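Local coordinates for hypothetical protein (Sebaldella termitidis, PDB 4M1A) that is of unknown function but forms a trimer and belongs to the same superfamily as macrophage migration inhibitory factor, a group that includes tautomerases, at residues 53-58 and 86-91; 3-8 and 57-62. All blocks are in the same frame, centred on the assembly; numbering follows the deposited sequence.

Contact 1: residues 53-58 and 86-91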
# COMPACT_ATOMS: atom_id res chain seq x y z
N ASP A 53 -0.45 19.53 -3.34
CA ASP A 53 -0.80 18.92 -4.60
C ASP A 53 -0.08 17.54 -4.73
O ASP A 53 -0.48 16.67 -5.52
CB ASP A 53 -0.33 19.88 -5.69
CG ASP A 53 -0.37 19.27 -7.03
OD1 ASP A 53 -1.30 19.62 -7.79
OD2 ASP A 53 0.51 18.44 -7.30
N GLY A 54 0.96 17.33 -3.90
CA GLY A 54 1.69 16.08 -3.89
C GLY A 54 2.32 15.87 -5.29
O GLY A 54 2.74 16.84 -5.98
N LEU A 55 2.33 14.62 -5.75
CA LEU A 55 2.84 14.34 -7.08
C LEU A 55 1.92 13.27 -7.65
O LEU A 55 1.04 12.83 -6.93
CB LEU A 55 4.28 13.90 -6.93
CG LEU A 55 4.74 12.58 -6.32
CD1 LEU A 55 6.18 12.81 -5.85
CD2 LEU A 55 3.95 12.10 -5.13
N VAL A 56 2.16 12.76 -8.85
CA VAL A 56 1.44 11.58 -9.32
C VAL A 56 2.37 10.41 -8.98
O VAL A 56 3.55 10.42 -9.35
CB VAL A 56 1.14 11.61 -10.79
CG1 VAL A 56 0.49 10.29 -11.17
CG2 VAL A 56 0.21 12.81 -11.04
N PHE A 57 1.90 9.53 -8.10
CA PHE A 57 2.70 8.40 -7.62
C PHE A 57 2.05 7.06 -8.04
O PHE A 57 0.90 6.78 -7.69
CB PHE A 57 2.87 8.48 -6.08
CG PHE A 57 3.84 7.49 -5.52
CD1 PHE A 57 3.51 6.19 -5.32
CD2 PHE A 57 5.09 7.91 -5.07
CE1 PHE A 57 4.42 5.27 -4.81
CE2 PHE A 57 5.98 7.00 -4.49
CZ PHE A 57 5.63 5.70 -4.37
N ILE A 58 2.80 6.27 -8.80
CA ILE A 58 2.34 5.08 -9.42
C ILE A 58 3.11 3.90 -8.91
O ILE A 58 4.38 3.89 -8.93
CB ILE A 58 2.40 5.14 -10.96
CG1 ILE A 58 1.69 6.34 -11.44
CG2 ILE A 58 1.81 3.84 -11.60
CD1 ILE A 58 1.96 6.69 -12.91
N ASP A 86 1.95 19.06 -14.82
CA ASP A 86 3.38 19.34 -14.64
C ASP A 86 3.83 18.82 -13.29
O ASP A 86 4.98 18.97 -12.94
CB ASP A 86 3.70 20.85 -14.76
CG ASP A 86 2.84 21.72 -13.82
OD1 ASP A 86 1.76 21.27 -13.36
OD2 ASP A 86 3.25 22.88 -13.56
N LYS A 87 2.94 18.20 -12.54
CA LYS A 87 3.40 17.50 -11.31
C LYS A 87 4.47 16.47 -11.62
O LYS A 87 4.45 15.86 -12.68
CB LYS A 87 2.24 16.74 -10.70
CG LYS A 87 1.12 17.53 -10.10
CD LYS A 87 0.20 16.50 -9.46
CE LYS A 87 -1.23 16.93 -9.34
NZ LYS A 87 -1.77 16.29 -8.11
N ILE A 88 5.34 16.20 -10.65
CA ILE A 88 6.33 15.16 -10.75
C ILE A 88 5.54 13.81 -10.89
O ILE A 88 4.45 13.63 -10.30
CB ILE A 88 7.13 15.13 -9.44
CG1 ILE A 88 8.01 16.40 -9.26
CG2 ILE A 88 7.97 13.88 -9.31
CD1 ILE A 88 8.55 16.48 -7.84
N VAL A 89 6.06 12.92 -11.74
CA VAL A 89 5.50 11.59 -11.90
C VAL A 89 6.50 10.62 -11.34
O VAL A 89 7.65 10.55 -11.82
CB VAL A 89 5.20 11.24 -13.38
CG1 VAL A 89 4.57 9.86 -13.43
CG2 VAL A 89 4.24 12.25 -13.97
N THR A 90 6.13 9.94 -10.26
CA THR A 90 7.00 8.98 -9.58
C THR A 90 6.43 7.57 -9.72
O THR A 90 5.20 7.40 -9.61
CB THR A 90 7.18 9.38 -8.09
OG1 THR A 90 7.90 10.61 -8.09
CG2 THR A 90 7.94 8.33 -7.34
N ILE A 91 7.30 6.59 -10.06
CA ILE A 91 6.90 5.24 -10.33
C ILE A 91 7.76 4.25 -9.56
O ILE A 91 9.01 4.38 -9.59
CB ILE A 91 6.98 4.89 -11.80
CG1 ILE A 91 6.24 5.92 -12.61
CG2 ILE A 91 6.30 3.55 -12.05
CD1 ILE A 91 6.56 5.83 -14.06
O HOH W 1 4.43 17.19 -8.08

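Contact 2: residues 3-8 and 57-62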
# COMPACT_ATOMS: atom_id res chain seq x y z
N HIS A 3 -0.55 -5.28 -11.22
CA HIS A 3 -1.49 -4.39 -10.52
C HIS A 3 -0.94 -3.00 -10.43
O HIS A 3 0.11 -2.79 -9.81
CB HIS A 3 -1.80 -4.93 -9.12
CG HIS A 3 -2.24 -6.34 -9.14
ND1 HIS A 3 -3.48 -6.74 -9.62
CD2 HIS A 3 -1.58 -7.47 -8.82
CE1 HIS A 3 -3.55 -8.05 -9.59
NE2 HIS A 3 -2.41 -8.52 -9.09
N ILE A 4 -1.60 -2.04 -11.08
CA ILE A 4 -1.08 -0.68 -11.17
C ILE A 4 -1.97 0.15 -10.23
O ILE A 4 -3.24 0.07 -10.33
CB ILE A 4 -1.28 -0.10 -12.60
CG1 ILE A 4 -0.50 -0.85 -13.71
CG2 ILE A 4 -0.82 1.32 -12.69
CD1 ILE A 4 0.34 -1.95 -13.44
N ARG A 5 -1.35 0.97 -9.37
CA ARG A 5 -2.06 1.86 -8.51
C ARG A 5 -1.60 3.25 -8.63
O ARG A 5 -0.40 3.50 -8.61
CB ARG A 5 -1.87 1.46 -7.03
CG ARG A 5 -2.33 0.06 -6.80
CD ARG A 5 -1.91 -0.39 -5.43
NE ARG A 5 -2.36 -1.77 -5.22
CZ ARG A 5 -2.00 -2.54 -4.18
NH1 ARG A 5 -1.20 -2.07 -3.22
NH2 ARG A 5 -2.52 -3.74 -4.12
N VAL A 6 -2.55 4.18 -8.71
CA VAL A 6 -2.23 5.58 -8.91
C VAL A 6 -2.81 6.39 -7.77
O VAL A 6 -3.99 6.30 -7.46
CB VAL A 6 -2.79 6.13 -10.27
CG1 VAL A 6 -2.34 7.54 -10.46
CG2 VAL A 6 -2.30 5.32 -11.49
N ARG A 7 -1.97 7.25 -7.20
CA ARG A 7 -2.39 8.22 -6.21
C ARG A 7 -1.90 9.57 -6.58
O ARG A 7 -0.99 9.72 -7.41
CB ARG A 7 -1.83 7.89 -4.83
CG ARG A 7 -0.34 7.94 -4.68
CD ARG A 7 0.09 7.37 -3.32
NE ARG A 7 -0.03 5.92 -3.36
CZ ARG A 7 -0.40 5.20 -2.34
NH1 ARG A 7 -0.64 5.83 -1.21
NH2 ARG A 7 -0.58 3.86 -2.44
N GLY A 8 -2.52 10.58 -6.00
CA GLY A 8 -2.12 11.96 -6.31
C GLY A 8 -2.81 12.58 -7.54
O GLY A 8 -2.52 13.70 -7.91
N PHE A 57 1.90 9.53 -8.10
CA PHE A 57 2.70 8.40 -7.62
C PHE A 57 2.05 7.06 -8.04
O PHE A 57 0.90 6.78 -7.69
CB PHE A 57 2.87 8.48 -6.08
CG PHE A 57 3.84 7.49 -5.52
CD1 PHE A 57 3.51 6.19 -5.32
CD2 PHE A 57 5.09 7.91 -5.07
CE1 PHE A 57 4.42 5.27 -4.81
CE2 PHE A 57 5.98 7.00 -4.49
CZ PHE A 57 5.63 5.70 -4.37
N ILE A 58 2.80 6.27 -8.80
CA ILE A 58 2.34 5.08 -9.42
C ILE A 58 3.11 3.90 -8.91
O ILE A 58 4.38 3.89 -8.93
CB ILE A 58 2.40 5.14 -10.96
CG1 ILE A 58 1.69 6.34 -11.44
CG2 ILE A 58 1.81 3.84 -11.60
CD1 ILE A 58 1.96 6.69 -12.91
N GLU A 59 2.37 2.91 -8.39
CA GLU A 59 2.98 1.63 -7.98
C GLU A 59 2.62 0.57 -9.00
O GLU A 59 1.47 0.54 -9.47
CB GLU A 59 2.46 1.23 -6.59
CG GLU A 59 2.83 2.17 -5.51
CD GLU A 59 1.98 2.14 -4.21
OE1 GLU A 59 0.70 2.10 -4.28
OE2 GLU A 59 2.69 2.28 -3.13
N VAL A 60 3.58 -0.28 -9.37
CA VAL A 60 3.35 -1.40 -10.25
C VAL A 60 3.72 -2.64 -9.44
O VAL A 60 4.91 -2.86 -9.13
CB VAL A 60 4.25 -1.32 -11.48
CG1 VAL A 60 4.09 -2.54 -12.34
CG2 VAL A 60 3.89 -0.04 -12.28
N LEU A 61 2.74 -3.45 -9.14
CA LEU A 61 2.96 -4.76 -8.47
C LEU A 61 2.96 -5.83 -9.51
O LEU A 61 1.95 -6.07 -10.19
CB LEU A 61 1.87 -5.02 -7.42
CG LEU A 61 1.85 -4.19 -6.15
CD1 LEU A 61 1.44 -2.76 -6.41
CD2 LEU A 61 0.88 -4.83 -5.13
N TRP A 62 4.11 -6.53 -9.67
CA TRP A 62 4.21 -7.54 -10.70
C TRP A 62 5.28 -8.58 -10.39
O TRP A 62 6.11 -8.37 -9.46
CB TRP A 62 4.52 -6.90 -12.06
CG TRP A 62 5.85 -6.23 -12.24
CD1 TRP A 62 6.85 -6.03 -11.33
CD2 TRP A 62 6.35 -5.78 -13.48
NE1 TRP A 62 7.94 -5.44 -11.95
CE2 TRP A 62 7.63 -5.25 -13.27
CE3 TRP A 62 5.77 -5.70 -14.77
CZ2 TRP A 62 8.40 -4.70 -14.33
CZ3 TRP A 62 6.54 -5.20 -15.80
CH2 TRP A 62 7.81 -4.67 -15.56
O HOH W 2 -0.40 0.52 -2.54
O HOH W 3 0.13 4.43 -5.73

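Contact 1: residues 53-58 and 86-91
Val56 and Val89, Phe57 and Thr90, and Ile58 and Ile91 sit abreast on two parallel strands, the first and last elements of a beta-alpha-beta unit, and here the contact is tight. Val56 is gripped at both ends: its N donates to the carbonyl O of Ile88, and its O, 2.8 Å from Thr90 N, takes a bond that is almost straight (175°). Thr90 O in turn receives Ile58 N, and the carbonyl oxygens also meet CA-H groups, as where Val89 CA leans on Val56 O. Thr90 turns its CG2 anti to the backbone N (OG1 at chi1 -66°), which brings the methyl obliquely up to the Phe57 ring, 3.7 Å from CD2, and sets OG1 beside Leu55 CD1. On the other face, Ile58 CD1 meets Val89 CG1 at 4.1 Å.

Toward the loops the ladder gives way to looser, wetter contacts. A water replaces the direct bond, donating to Gly54 O and accepting from Ile88 N, with N and the water O 2.9 Å apart. Farther out, the Lys87 chain passes Val56 CG2 at about a right angle; the strongest polar partner of its NZ is Gly8 O of the same chain, and NZ also donates to Asp53 O (2.9 Å). A salt bridge to Asp53 OD2 is doubtful, that oxygen being jammed against Lys87 CD and CG. Asp53 and Ile88 mark the exposed margin.

Helix 67-82 covers the face carrying Ile58, Val89 and Ile91 with Phe77, Thr78 and Trp81, strand 3-7 flanks strand 56-62 on its far edge, and Thr90 and Ile91 pair antiparallel with a strand of the second subunit, continuing the sheet across the interface.

Contact 2: residues 3-8 and 57-62
Phe57 and Arg7 open an antiparallel ladder at the heart of the mixed sheet, whose beta-alpha-beta architecture and trimeric assembly are consistent with the MIF-like fold. Their backbones exchange two hydrogen bonds, and Phe57 CB packs on Arg7 CG at 3.5 Å. Ile58 follows on the opposite face as a non-hydrogen-bonded partner of Val6; its CG2 crosses to Ile4 CG2, 3.8 Å away, while CG1 lies alongside Val6 CG2.

Glu59, bonded twice through its backbone to Arg5, is the polar hub. The Arg7 chain bends at chi3 (75°), carrying its guanidinium along the strand to form a salt bridge in which NH2 stands 2.8 Å from Glu59 OE1, on the syn side but 34° out of the carboxylate plane. One water donates to this oxygen from 2.6 Å between its O and Glu59 OE1, and accepts from Arg5 NH1; a second accepts from Arg7 NE at 2.8 Å between NE and the water O. Glu59 OE2 pairs instead with Arg5 of the second subunit, and Arg7 NH1 with Glu39 of that subunit. A methionine in place of Arg7 would probably leave Glu59 OE1 without its charged mate in the neighbouring strand and Glu39 of the second subunit short of a salt bridge.

Val60 returns to the apolar face, its CG1 lying 4.0 Å from Ile4 CD1. Leu61 then exchanges two backbone bonds with His3. The Arg5 guanidinium, whose NH1 reaches Glu59 of the third subunit, has the CD2 methyl of Leu61 over one face, toward the rim, with Leu61 CD2 3.7 Å from Arg5 NH2.

In the fold
Both contacts hold strand 56-62, one on each of its edges: contact 1 through the parallel strand 89-95, contact 2 through the antiparallel strand 3-7, with Phe57 and Ile58 common to the two. Their centres lie 11 Å apart, contact 2 near the middle of the chain and contact 1 farther out. Contact 1 passes from a buried, mostly apolar ladder to a partly exposed lysine at the loops, whose amino group is held by backbone carbonyls, whereas contact 2 is buried along most of its length and keeps its charges inside, on the face turned to other subunits. Lys87 NZ ties them together by a probable hydrogen bond to Gly8 O (2.7 Å), beside packing of Val56 on Val6.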